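PDB 1IPA: RNA 2'-o-ribose methyltransferase from Thermus thermophilus, which probably transfers a methyl group to the ribose 2'-O of RNA, using a knotted catalytic domain joined to an eL30-like domain that probably binds RNA. Local coordinates for residues Glu32-Ile37 with Pro59-Val64; Gln49-Glu54 with Ala75-Ser80; Thr4-Pro9 with Glu81-Lys86; Ala43-Glu48 with Ala98-Pro103. All coordinates share one frame; numbering follows the deposited sequence.

Interaction 1 (Glu32-Ile37 with Pro59-Val64); sequences EGAREI and PEEQQV
The methyl group of Ala-34 sits against the start of helix 59-66, its CB 3.5 Å from Glu-61 CG and 3.6 Å from Val-64 CG2. A side chain this small lets the two helices come close, and the CA atoms of Ala-34 and Glu-61 are 4.9 Å apart. Val-64 spreads its two methyls: CG2 also lies 3.4 Å from Ala-34 O, and CG1, anti to the backbone N (chi1 178°), reaches Ile-37 CG2 at 4.0 Å. On the outer side Glu-60 extends across the chain of Arg-35 at about a right angle, and its OE2 lies 3.5 Å from Arg-35 CD. The arginine meets it with its aliphatic part; its NE pairs with Glu-38. Glu-61 meets Ala-34 with CA and its methylenes, and a hydrogen bond from Gly-95 N to its OE1 helps to hold the carboxylate. Gly-33, the N-cap, has a phi of 110°, which glycine tolerates for want of a CB, and the first turn closes from Ile-37 N to Gly-33 O. Helices 34-42 and 59-66 meet over the sheet, where Ile-37 and Val-64 both rest on Leu-96 of strand 96-101, and Ile-37 also touches Ile-31 of strand 28-32.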
loop_
_atom_site.group_PDB
_atom_site.type_symbol
_atom_site.label_atom_id
_atom_site.label_comp_id
_atom_site.label_asym_id
_atom_site.label_seq_id
_atom_site.Cartn_x
_atom_site.Cartn_y
_atom_site.Cartn_z
ATOM N N GLU A 32 -2.371 6.226 12.356
ATOM C CA GLU A 32 -3.761 6.412 12.783
ATOM C C GLU A 32 -4.602 5.131 12.646
ATOM O O GLU A 32 -4.633 4.506 11.583
ATOM C CB GLU A 32 -4.395 7.548 11.966
ATOM C CG GLU A 32 -5.904 7.691 12.079
ATOM C CD GLU A 32 -6.417 9.038 11.530
ATOM O OE1 GLU A 32 -5.916 9.508 10.480
ATOM O OE2 GLU A 32 -7.334 9.622 12.150
ATOM N N GLY A 33 -5.274 4.744 13.727
ATOM C CA GLY A 33 -6.112 3.562 13.693
ATOM C C GLY A 33 -5.576 2.390 14.487
ATOM O O GLY A 33 -4.404 2.021 14.360
ATOM N N ALA A 34 -6.444 1.789 15.294
ATOM C CA ALA A 34 -6.074 0.653 16.128
ATOM C C ALA A 34 -5.577 -0.557 15.344
ATOM O O ALA A 34 -4.651 -1.255 15.785
ATOM C CB ALA A 34 -7.249 0.253 16.998
ATOM N N ARG A 35 -6.182 -0.827 14.191
ATOM C CA ARG A 35 -5.733 -1.979 13.416
ATOM C C ARG A 35 -4.395 -1.687 12.737
ATOM O O ARG A 35 -3.494 -2.525 12.752
ATOM C CB ARG A 35 -6.772 -2.399 12.370
ATOM C CG ARG A 35 -6.511 -3.806 11.839
ATOM C CD ARG A 35 -6.560 -4.804 12.987
ATOM N NE ARG A 35 -5.627 -5.916 12.844
ATOM C CZ ARG A 35 -5.881 -7.053 12.198
ATOM N NH1 ARG A 35 -7.060 -7.252 11.613
ATOM N NH2 ARG A 35 -4.953 -8.004 12.151
ATOM N N GLU A 36 -4.268 -0.502 12.141
ATOM C CA GLU A 36 -3.016 -0.124 11.494
ATOM C C GLU A 36 -1.888 -0.180 12.523
ATOM O O GLU A 36 -0.828 -0.726 12.258
ATOM C CB GLU A 36 -3.101 1.288 10.909
ATOM C CG GLU A 36 -4.043 1.436 9.724
ATOM C CD GLU A 36 -5.493 1.165 10.089
ATOM O OE1 GLU A 36 -5.865 1.363 11.269
ATOM O OE2 GLU A 36 -6.265 0.766 9.192
ATOM N N ILE A 37 -2.128 0.381 13.704
ATOM C CA ILE A 37 -1.125 0.373 14.762
ATOM C C ILE A 37 -0.749 -1.062 15.134
ATOM O O ILE A 37 0.429 -1.377 15.321
ATOM C CB ILE A 37 -1.639 1.114 16.019
ATOM C CG1 ILE A 37 -1.694 2.619 15.746
ATOM C CG2 ILE A 37 -0.754 0.806 17.206
ATOM C CD1 ILE A 37 -2.420 3.423 16.802
ATOM N N PRO A 59 -13.925 -0.555 21.655
ATOM C CA PRO A 59 -13.409 -1.865 22.073
ATOM C C PRO A 59 -12.085 -2.269 21.440
ATOM O O PRO A 59 -11.137 -2.634 22.140
ATOM C CB PRO A 59 -14.541 -2.814 21.696
ATOM C CG PRO A 59 -15.754 -1.966 21.913
ATOM C CD PRO A 59 -15.349 -0.654 21.286
ATOM N N GLU A 60 -12.027 -2.214 20.112
ATOM C CA GLU A 60 -10.818 -2.580 19.389
ATOM C C GLU A 60 -9.659 -1.677 19.790
ATOM O O GLU A 60 -8.569 -2.157 20.091
ATOM C CB GLU A 60 -11.054 -2.505 17.879
ATOM C CG GLU A 60 -9.792 -2.707 17.058
ATOM C CD GLU A 60 -10.077 -2.987 15.593
ATOM O OE1 GLU A 60 -11.066 -2.437 15.055
ATOM O OE2 GLU A 60 -9.299 -3.750 14.977
ATOM N N GLU A 61 -9.898 -0.372 19.798
ATOM C CA GLU A 61 -8.863 0.574 20.185
ATOM C C GLU A 61 -8.422 0.317 21.620
ATOM O O GLU A 61 -7.284 0.593 21.993
ATOM C CB GLU A 61 -9.382 2.004 20.049
ATOM C CG GLU A 61 -9.388 2.505 18.629
ATOM C CD GLU A 61 -10.186 3.776 18.468
ATOM O OE1 GLU A 61 -10.088 4.412 17.403
ATOM O OE2 GLU A 61 -10.923 4.137 19.405
ATOM N N GLN A 62 -9.333 -0.228 22.419
ATOM C CA GLN A 62 -9.049 -0.521 23.816
ATOM C C GLN A 62 -8.117 -1.727 23.974
ATOM O O GLN A 62 -7.213 -1.711 24.812
ATOM C CB GLN A 62 -10.360 -0.769 24.573
ATOM C CG GLN A 62 -10.246 -0.620 26.084
ATOM C CD GLN A 62 -9.902 0.805 26.511
ATOM O OE1 GLN A 62 -10.624 1.758 26.190
ATOM N NE2 GLN A 62 -8.798 0.956 27.243
ATOM N N GLN A 63 -8.329 -2.772 23.177
ATOM C CA GLN A 63 -7.471 -3.945 23.276
ATOM C C GLN A 63 -6.097 -3.680 22.672
ATOM O O GLN A 63 -5.116 -4.304 23.072
ATOM C CB GLN A 63 -8.129 -5.177 22.630
ATOM C CG GLN A 63 -8.432 -5.098 21.136
ATOM C CD GLN A 63 -7.267 -5.532 20.253
ATOM O OE1 GLN A 63 -6.460 -6.378 20.635
ATOM N NE2 GLN A 63 -7.196 -4.970 19.054
ATOM N N VAL A 64 -6.021 -2.758 21.716
ATOM C CA VAL A 64 -4.736 -2.420 21.116
ATOM C C VAL A 64 -3.990 -1.565 22.130
ATOM O O VAL A 64 -2.788 -1.728 22.329
ATOM C CB VAL A 64 -4.880 -1.608 19.809
ATOM C CG1 VAL A 64 -3.501 -1.242 19.277
ATOM C CG2 VAL A 64 -5.629 -2.416 18.774
#

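Interaction 2 (Gln49-Glu54 with Ala75-Ser80); sequences QALVWE and ALLEVS
Leu-51 lies beside Leu-77 on one face of the sheet, both side chains pointing the same way. From its CB, which is near Leu-77 O, the chain leads to CG, 3.9 Å from both Leu-77 CB and Val-79 CG2. At the tip the branches divide: CD1 stays by Leu-77 CB, whereas CD2 approaches Val-79 CG2 at 4.0 Å. With CG anti to the carbonyl carbon (chi1 -83°), the fork lies against Leu-77 and Val-79 of the adjacent strand. Strands 47-53 and 75-79 are parallel neighbours, joined by a beta-alpha-beta crossover through helix 59-66. Ala-50 and Val-52 each use N-H and C=O toward strand 75-79; the bond from Val-79 N to Val-52 O (2.6 Å) is nearly straight at 176°. Glu-54 N to Val-79 O (2.7 Å) continues the pairing past the strand. On the opposite face Ala-50 CB meets Leu-76 CD2 at 3.7 Å; here Leu-76 and Val-52 touch Tyr-65 of helix 59-66. The Trp-53 ring turns an edge to Val-79 O and Ser-80, with Ser-80 CA in its plane. Ser-80, the N-cap of helix 81-87, bonds through OG weakly to Val-83 N and also to Thr-4 O.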
loop_
_atom_site.group_PDB
_atom_site.type_symbol
_atom_site.label_atom_id
_atom_site.label_comp_id
_atom_site.label_asym_id
_atom_site.label_seq_id
_atom_site.Cartn_x
_atom_site.Cartn_y
_atom_site.Cartn_z
ATOM N N GLN A 49 5.253 6.845 21.234
ATOM C CA GLN A 49 4.164 7.378 22.027
ATOM C C GLN A 49 2.810 7.166 21.374
ATOM O O GLN A 49 2.713 6.994 20.162
ATOM C CB GLN A 49 4.378 8.865 22.327
ATOM C CG GLN A 49 4.360 9.786 21.141
ATOM C CD GLN A 49 4.582 11.226 21.557
ATOM O OE1 GLN A 49 5.513 11.525 22.303
ATOM N NE2 GLN A 49 3.730 12.126 21.081
ATOM N N ALA A 50 1.768 7.163 22.197
ATOM C CA ALA A 50 0.417 6.972 21.708
ATOM C C ALA A 50 -0.497 8.071 22.209
ATOM O O ALA A 50 -0.468 8.424 23.384
ATOM C CB ALA A 50 -0.113 5.619 22.153
ATOM N N LEU A 51 -1.303 8.617 21.310
ATOM C CA LEU A 51 -2.253 9.649 21.684
ATOM C C LEU A 51 -3.599 8.957 21.830
ATOM O O LEU A 51 -3.895 8.013 21.094
ATOM C CB LEU A 51 -2.317 10.741 20.614
ATOM C CG LEU A 51 -1.228 11.814 20.702
ATOM C CD1 LEU A 51 0.158 11.194 20.590
ATOM C CD2 LEU A 51 -1.452 12.829 19.597
ATOM N N VAL A 52 -4.403 9.425 22.783
ATOM C CA VAL A 52 -5.709 8.836 23.062
ATOM C C VAL A 52 -6.821 9.871 23.214
ATOM O O VAL A 52 -6.644 10.878 23.890
ATOM C CB VAL A 52 -5.646 8.018 24.356
ATOM C CG1 VAL A 52 -6.994 7.374 24.639
ATOM C CG2 VAL A 52 -4.548 6.976 24.250
ATOM N N TRP A 53 -7.963 9.608 22.581
ATOM C CA TRP A 53 -9.138 10.485 22.646
ATOM C C TRP A 53 -9.582 10.612 24.104
ATOM O O TRP A 53 -9.817 9.608 24.786
ATOM C CB TRP A 53 -10.265 9.873 21.801
ATOM C CG TRP A 53 -11.651 10.497 21.895
ATOM C CD1 TRP A 53 -12.853 9.826 21.842
ATOM C CD2 TRP A 53 -11.984 11.893 21.964
ATOM N NE1 TRP A 53 -13.903 10.715 21.872
ATOM C CE2 TRP A 53 -13.401 11.988 21.945
ATOM C CE3 TRP A 53 -11.231 13.070 22.037
ATOM C CZ2 TRP A 53 -14.069 13.212 21.997
ATOM C CZ3 TRP A 53 -11.898 14.289 22.089
ATOM C CH2 TRP A 53 -13.303 14.350 22.069
ATOM N N GLU A 54 -9.684 11.848 24.579
ATOM C CA GLU A 54 -10.104 12.112 25.949
ATOM C C GLU A 54 -11.525 11.584 26.158
ATOM O O GLU A 54 -11.921 11.270 27.281
ATOM C CB GLU A 54 -10.050 13.614 26.230
ATOM C CG GLU A 54 -11.094 14.412 25.483
ATOM C CD GLU A 54 -10.862 15.907 25.564
ATOM O OE1 GLU A 54 -10.114 16.341 26.467
ATOM O OE2 GLU A 54 -11.440 16.647 24.730
ATOM N N ALA A 75 5.311 6.868 26.031
ATOM C CA ALA A 75 4.566 7.965 26.634
ATOM C C ALA A 75 3.182 8.077 25.999
ATOM O O ALA A 75 3.034 7.956 24.784
ATOM C CB ALA A 75 5.333 9.278 26.463
ATOM N N LEU A 76 2.170 8.301 26.829
ATOM C CA LEU A 76 0.802 8.427 26.342
ATOM C C LEU A 76 0.335 9.871 26.489
ATOM O O LEU A 76 0.824 10.605 27.347
ATOM C CB LEU A 76 -0.117 7.495 27.131
ATOM C CG LEU A 76 0.401 6.053 27.232
ATOM C CD1 LEU A 76 -0.437 5.256 28.223
ATOM C CD2 LEU A 76 0.384 5.405 25.853
ATOM N N LEU A 77 -0.598 10.276 25.637
ATOM C CA LEU A 77 -1.142 11.627 25.664
ATOM C C LEU A 77 -2.661 11.600 25.554
ATOM O O LEU A 77 -3.211 11.127 24.561
ATOM C CB LEU A 77 -0.598 12.465 24.500
ATOM C CG LEU A 77 0.771 13.153 24.521
ATOM C CD1 LEU A 77 0.837 14.110 25.702
ATOM C CD2 LEU A 77 1.884 12.118 24.595
ATOM N N GLU A 78 -3.341 12.094 26.579
ATOM C CA GLU A 78 -4.789 12.158 26.533
ATOM C C GLU A 78 -4.987 13.403 25.680
ATOM O O GLU A 78 -4.537 14.490 26.040
ATOM C CB GLU A 78 -5.357 12.340 27.938
ATOM C CG GLU A 78 -6.859 12.173 28.038
ATOM C CD GLU A 78 -7.312 11.950 29.469
ATOM O OE1 GLU A 78 -7.004 12.806 30.333
ATOM O OE2 GLU A 78 -7.969 10.917 29.728
ATOM N N VAL A 79 -5.656 13.239 24.547
ATOM C CA VAL A 79 -5.838 14.332 23.607
ATOM C C VAL A 79 -7.286 14.650 23.228
ATOM O O VAL A 79 -8.179 13.824 23.402
ATOM C CB VAL A 79 -5.009 14.014 22.339
ATOM C CG1 VAL A 79 -5.502 14.798 21.158
ATOM C CG2 VAL A 79 -3.543 14.312 22.604
ATOM N N SER A 80 -7.502 15.855 22.704
ATOM C CA SER A 80 -8.826 16.297 22.285
ATOM C C SER A 80 -9.089 15.929 20.827
ATOM O O SER A 80 -8.168 15.581 20.078
ATOM C CB SER A 80 -8.965 17.813 22.459
ATOM O OG SER A 80 -8.331 18.523 21.406
#

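Interaction 3 (Thr4-Pro9 with Glu81-Lys86); sequences TSTANP and EAVLKK
A beta turn leading into helix 9-15 leans on the first turns of helix 81-87, and Thr-6 makes the main approach. Its methyl CG2 comes to 3.5 Å from Ala-82 O and 4.3 Å from Lys-86 CB, lying over the helix surface between these residues. The torsion that sets OG1 between the backbone N and the carbonyl carbon (chi1 63°) leaves CG2 as the branch directed at the helix. A threonine suits this partly exposed place, since its methyl can pack while the hydroxyl branch points elsewhere. Val-83 answers from the helix with CG2, which touches the chain itself, 3.6 Å from Thr-4 O and 3.7 Å from Ser-5 O. Across the interface methyl groups pack on carbonyls and on other aliphatic groups, without a hydrogen bond. The turn is type I, running from Ser-5 to Asn-8, and is closed by Asn-8 N to Ser-5 O (3.1 Å). Within it Ser-5 OG accepts from Ala-7 N at 3.2 Å, an ST turn that probably helps to hold the bend presenting Thr-6. Asn-8 then takes the N-cap position of helix 9-15, its OD1 accepting from Arg-10 N.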
loop_
_atom_site.group_PDB
_atom_site.type_symbol
_atom_site.label_atom_id
_atom_site.label_comp_id
_atom_site.label_asym_id
_atom_site.label_seq_id
_atom_site.Cartn_x
_atom_site.Cartn_y
_atom_site.Cartn_z
ATOM N N THR A 4 -5.444 19.678 24.513
ATOM C CA THR A 4 -6.609 19.984 23.690
ATOM C C THR A 4 -6.346 21.057 22.648
ATOM O O THR A 4 -7.155 21.260 21.743
ATOM C CB THR A 4 -7.774 20.477 24.561
ATOM O OG1 THR A 4 -7.495 21.809 25.012
ATOM C CG2 THR A 4 -7.951 19.569 25.778
ATOM N N SER A 5 -5.224 21.752 22.784
ATOM C CA SER A 5 -4.882 22.820 21.857
ATOM C C SER A 5 -3.981 22.346 20.729
ATOM O O SER A 5 -2.953 21.712 20.966
ATOM C CB SER A 5 -4.200 23.964 22.607
ATOM O OG SER A 5 -3.789 24.982 21.710
ATOM N N THR A 6 -4.370 22.668 19.503
ATOM C CA THR A 6 -3.596 22.283 18.333
ATOM C C THR A 6 -2.321 23.124 18.259
ATOM O O THR A 6 -1.397 22.809 17.509
ATOM C CB THR A 6 -4.422 22.464 17.036
ATOM O OG1 THR A 6 -4.757 23.845 16.865
ATOM C CG2 THR A 6 -5.714 21.653 17.109
ATOM N N ALA A 7 -2.279 24.190 19.057
ATOM C CA ALA A 7 -1.133 25.090 19.098
ATOM C C ALA A 7 -0.061 24.554 20.037
ATOM O O ALA A 7 1.073 25.033 20.030
ATOM C CB ALA A 7 -1.575 26.478 19.550
ATOM N N ASN A 8 -0.431 23.566 20.847
ATOM C CA ASN A 8 0.490 22.941 21.788
ATOM C C ASN A 8 1.740 22.518 21.010
ATOM O O ASN A 8 1.652 21.770 20.038
ATOM C CB ASN A 8 -0.189 21.728 22.432
ATOM C CG ASN A 8 0.634 21.113 23.544
ATOM O OD1 ASN A 8 1.693 20.528 23.307
ATOM N ND2 ASN A 8 0.148 21.240 24.774
ATOM N N PRO A 9 2.923 22.992 21.434
ATOM C CA PRO A 9 4.197 22.673 20.772
ATOM C C PRO A 9 4.417 21.198 20.441
ATOM O O PRO A 9 5.021 20.871 19.418
ATOM C CB PRO A 9 5.244 23.232 21.744
ATOM C CG PRO A 9 4.544 23.185 23.063
ATOM C CD PRO A 9 3.163 23.662 22.722
ATOM N N GLU A 81 -10.354 16.017 20.427
ATOM C CA GLU A 81 -10.763 15.689 19.069
ATOM C C GLU A 81 -10.129 16.621 18.039
ATOM O O GLU A 81 -9.685 16.182 16.978
ATOM C CB GLU A 81 -12.290 15.750 18.960
ATOM C CG GLU A 81 -12.836 15.355 17.599
ATOM C CD GLU A 81 -14.352 15.406 17.539
ATOM O OE1 GLU A 81 -14.916 15.010 16.499
ATOM O OE2 GLU A 81 -14.978 15.845 18.528
ATOM N N ALA A 82 -10.087 17.911 18.354
ATOM C CA ALA A 82 -9.505 18.883 17.444
ATOM C C ALA A 82 -8.034 18.569 17.165
ATOM O O ALA A 82 -7.537 18.833 16.076
ATOM C CB ALA A 82 -9.649 20.281 18.019
ATOM N N VAL A 83 -7.346 18.008 18.154
ATOM C CA VAL A 83 -5.942 17.654 18.006
ATOM C C VAL A 83 -5.772 16.393 17.161
ATOM O O VAL A 83 -4.919 16.354 16.277
ATOM C CB VAL A 83 -5.276 17.445 19.377
ATOM C CG1 VAL A 83 -3.930 16.762 19.212
ATOM C CG2 VAL A 83 -5.092 18.787 20.060
ATOM N N LEU A 84 -6.575 15.366 17.426
ATOM C CA LEU A 84 -6.495 14.134 16.637
ATOM C C LEU A 84 -6.820 14.441 15.178
ATOM O O LEU A 84 -6.215 13.889 14.263
ATOM C CB LEU A 84 -7.478 13.086 17.163
ATOM C CG LEU A 84 -7.157 12.474 18.527
ATOM C CD1 LEU A 84 -8.322 11.618 18.983
ATOM C CD2 LEU A 84 -5.869 11.665 18.443
ATOM N N LYS A 85 -7.781 15.333 14.978
ATOM C CA LYS A 85 -8.214 15.735 13.649
ATOM C C LYS A 85 -7.080 16.439 12.938
ATOM O O LYS A 85 -6.939 16.331 11.721
ATOM C CB LYS A 85 -9.440 16.652 13.765
ATOM C CG LYS A 85 -9.888 17.320 12.479
ATOM C CD LYS A 85 -11.384 17.688 12.546
ATOM C CE LYS A 85 -11.742 18.625 13.717
ATOM N NZ LYS A 85 -11.231 20.022 13.545
ATOM N N LYS A 86 -6.264 17.150 13.707
ATOM C CA LYS A 86 -5.123 17.871 13.155
ATOM C C LYS A 86 -4.077 16.890 12.633
ATOM O O LYS A 86 -3.404 17.165 11.643
ATOM C CB LYS A 86 -4.492 18.765 14.228
ATOM C CG LYS A 86 -3.419 19.714 13.708
ATOM C CD LYS A 86 -4.006 20.750 12.758
ATOM C CE LYS A 86 -3.037 21.912 12.548
ATOM N NZ LYS A 86 -3.629 23.051 11.773
#

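Interaction 4 (Ala43-Glu48 with Ala98-Pro103); sequences AGIELE and ALARMP
Residues 98-103 run against residues 45-48 in the antiparallel sense, their end-to-end directions 130° apart, with Leu-47 and Ala-100 forming a non-hydrogen-bonded pair. Two backbone bonds flank that pair: Arg-101 N to Glu-46 O and Glu-48 N to Leu-99 O, each 2.9 Å and almost straight. Beyond them a water continues the connection, accepting from Glu-46 N and donating to Arg-101 O at 2.7 Å, where the two chains have begun to part. Just before, Gly-44 ends helix 34-42 in a Schellman motif, and glycine accommodates the positive phi.

Small alanines on strand 96-101 leave room for branched partners. Leu-47 bridges two of them, its CG 4.0 Å from Ala-98 CB and its CD1 3.8 Å from Ala-100 CB. Ile-45 also divides its contacts: CG2, anti to the backbone N, meets Ala-100 CB, while CG1 touches Pro-103 CG at 3.5 Å. Glu-48 and Arg-101 come near each other without a salt bridge: Glu-48 OE2 lies 3.8 Å from Arg-101 CG and 4.1 Å from its NE, at the guanidinium edge near its plane, and the carboxylate plane stands 89° from it. The carboxylate's firmer partner is Arg-28, paired through Glu-48 OE1; its negative charge probably also eases the close approach of Arg-28 to Arg-101.

Ile-37 and Leu-41 of helix 34-42 pack on Leu-47, while Leu-99 touches Leu-14 of helix 9-15. Helices on both faces of a mixed sheet give the layered alpha/beta architecture of the eL30-like domain.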
loop_
_atom_site.group_PDB
_atom_site.type_symbol
_atom_site.label_atom_id
_atom_site.label_comp_id
_atom_site.label_asym_id
_atom_site.label_seq_id
_atom_site.Cartn_x
_atom_site.Cartn_y
_atom_site.Cartn_z
ATOM N N ALA A 43 4.651 -6.169 12.724
ATOM C CA ALA A 43 5.724 -6.125 11.731
ATOM C C ALA A 43 7.076 -5.740 12.320
ATOM O O ALA A 43 8.073 -5.691 11.606
ATOM C CB ALA A 43 5.360 -5.157 10.597
ATOM N N GLY A 44 7.105 -5.454 13.614
ATOM C CA GLY A 44 8.353 -5.092 14.261
ATOM C C GLY A 44 8.624 -3.601 14.380
ATOM O O GLY A 44 9.697 -3.196 14.836
ATOM N N ILE A 45 7.663 -2.780 13.971
ATOM C CA ILE A 45 7.816 -1.330 14.054
ATOM C C ILE A 45 7.760 -0.860 15.506
ATOM O O ILE A 45 6.825 -1.190 16.243
ATOM C CB ILE A 45 6.710 -0.627 13.231
ATOM C CG1 ILE A 45 6.939 -0.902 11.746
ATOM C CG2 ILE A 45 6.709 0.861 13.493
ATOM C CD1 ILE A 45 5.847 -0.386 10.867
ATOM N N GLU A 46 8.762 -0.090 15.914
ATOM C CA GLU A 46 8.817 0.418 17.280
ATOM C C GLU A 46 8.002 1.700 17.406
ATOM O O GLU A 46 8.047 2.575 16.533
ATOM C CB GLU A 46 10.262 0.706 17.693
ATOM C CG GLU A 46 11.264 -0.362 17.264
ATOM C CD GLU A 46 12.662 -0.100 17.798
ATOM O OE1 GLU A 46 12.883 -0.319 19.008
ATOM O OE2 GLU A 46 13.535 0.334 17.013
ATOM N N LEU A 47 7.254 1.795 18.499
ATOM C CA LEU A 47 6.426 2.957 18.782
ATOM C C LEU A 47 7.095 3.782 19.876
ATOM O O LEU A 47 7.807 3.236 20.712
ATOM C CB LEU A 47 5.043 2.493 19.255
ATOM C CG LEU A 47 3.897 2.380 18.242
ATOM C CD1 LEU A 47 4.399 2.027 16.844
ATOM C CD2 LEU A 47 2.903 1.359 18.761
ATOM N N GLU A 48 6.887 5.094 19.870
ATOM C CA GLU A 48 7.476 5.934 20.909
ATOM C C GLU A 48 6.403 6.525 21.810
ATOM O O GLU A 48 6.613 6.689 23.011
ATOM C CB GLU A 48 8.323 7.042 20.299
ATOM C CG GLU A 48 9.470 6.508 19.478
ATOM C CD GLU A 48 10.539 7.543 19.229
ATOM O OE1 GLU A 48 10.179 8.685 18.881
ATOM O OE2 GLU A 48 11.736 7.204 19.377
ATOM N N ALA A 98 -0.569 6.737 16.873
ATOM C CA ALA A 98 0.738 6.528 17.466
ATOM C C ALA A 98 1.868 7.186 16.698
ATOM O O ALA A 98 1.732 7.528 15.521
ATOM C CB ALA A 98 1.003 5.044 17.601
ATOM N N LEU A 99 2.980 7.388 17.391
ATOM C CA LEU A 99 4.169 7.960 16.785
ATOM C C LEU A 99 5.077 6.758 16.621
ATOM O O LEU A 99 5.361 6.055 17.592
ATOM C CB LEU A 99 4.830 8.976 17.720
ATOM C CG LEU A 99 6.144 9.596 17.230
ATOM C CD1 LEU A 99 5.890 10.347 15.918
ATOM C CD2 LEU A 99 6.709 10.544 18.286
ATOM N N ALA A 100 5.541 6.518 15.404
ATOM C CA ALA A 100 6.395 5.370 15.159
ATOM C C ALA A 100 7.775 5.751 14.649
ATOM O O ALA A 100 7.968 6.822 14.087
ATOM C CB ALA A 100 5.718 4.442 14.166
ATOM N N ARG A 101 8.729 4.851 14.859
ATOM C CA ARG A 101 10.102 5.025 14.406
ATOM C C ARG A 101 10.179 4.411 13.007
ATOM O O ARG A 101 9.789 3.264 12.816
ATOM C CB ARG A 101 11.048 4.262 15.332
ATOM C CG ARG A 101 11.967 5.113 16.180
ATOM C CD ARG A 101 13.249 5.490 15.438
ATOM N NE ARG A 101 14.206 6.120 16.346
ATOM C CZ ARG A 101 15.440 6.485 16.010
ATOM N NH1 ARG A 101 15.883 6.287 14.777
ATOM N NH2 ARG A 101 16.236 7.036 16.917
ATOM N N MET A 102 10.673 5.162 12.028
ATOM C CA MET A 102 10.794 4.625 10.677
ATOM C C MET A 102 11.799 3.461 10.711
ATOM O O MET A 102 12.980 3.653 10.968
ATOM C CB MET A 102 11.263 5.723 9.721
ATOM C CG MET A 102 11.040 5.427 8.256
ATOM S SD MET A 102 11.570 6.772 7.197
ATOM C CE MET A 102 10.147 7.764 7.216
ATOM N N PRO A 103 11.324 2.234 10.461
ATOM C CA PRO A 103 12.081 0.977 10.444
ATOM C C PRO A 103 13.475 0.995 9.822
ATOM O O PRO A 103 13.844 1.921 9.094
ATOM C CB PRO A 103 11.145 0.031 9.705
ATOM C CG PRO A 103 9.800 0.489 10.177
ATOM C CD PRO A 103 9.921 1.995 10.073
HETATM O O HOH W 1 10.538 0.890 13.775
#

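Overall arrangement
All four contacts belong to the eL30-like domain. Interactions 2 and 4 share strand 47-53: one pairs it with parallel strand 75-79, the other with antiparallel strand 96-101, and both depend on backbone hydrogen bonds. Interactions 1 and 3 have no hydrogen bond between their segments and rely on packing. Interaction 1 is largely buried, interactions 2 and 4 are partly buried, and interaction 3 lies at the surface, where it brings a loop onto helix 81-87. Ile-37 joins interactions 1 and 4 through Ala-98. Interactions 2 and 3 meet where Val-79 and Trp-53 pack on Leu-84. Interactions 1 and 3 do not touch, their centres about 20 Å apart.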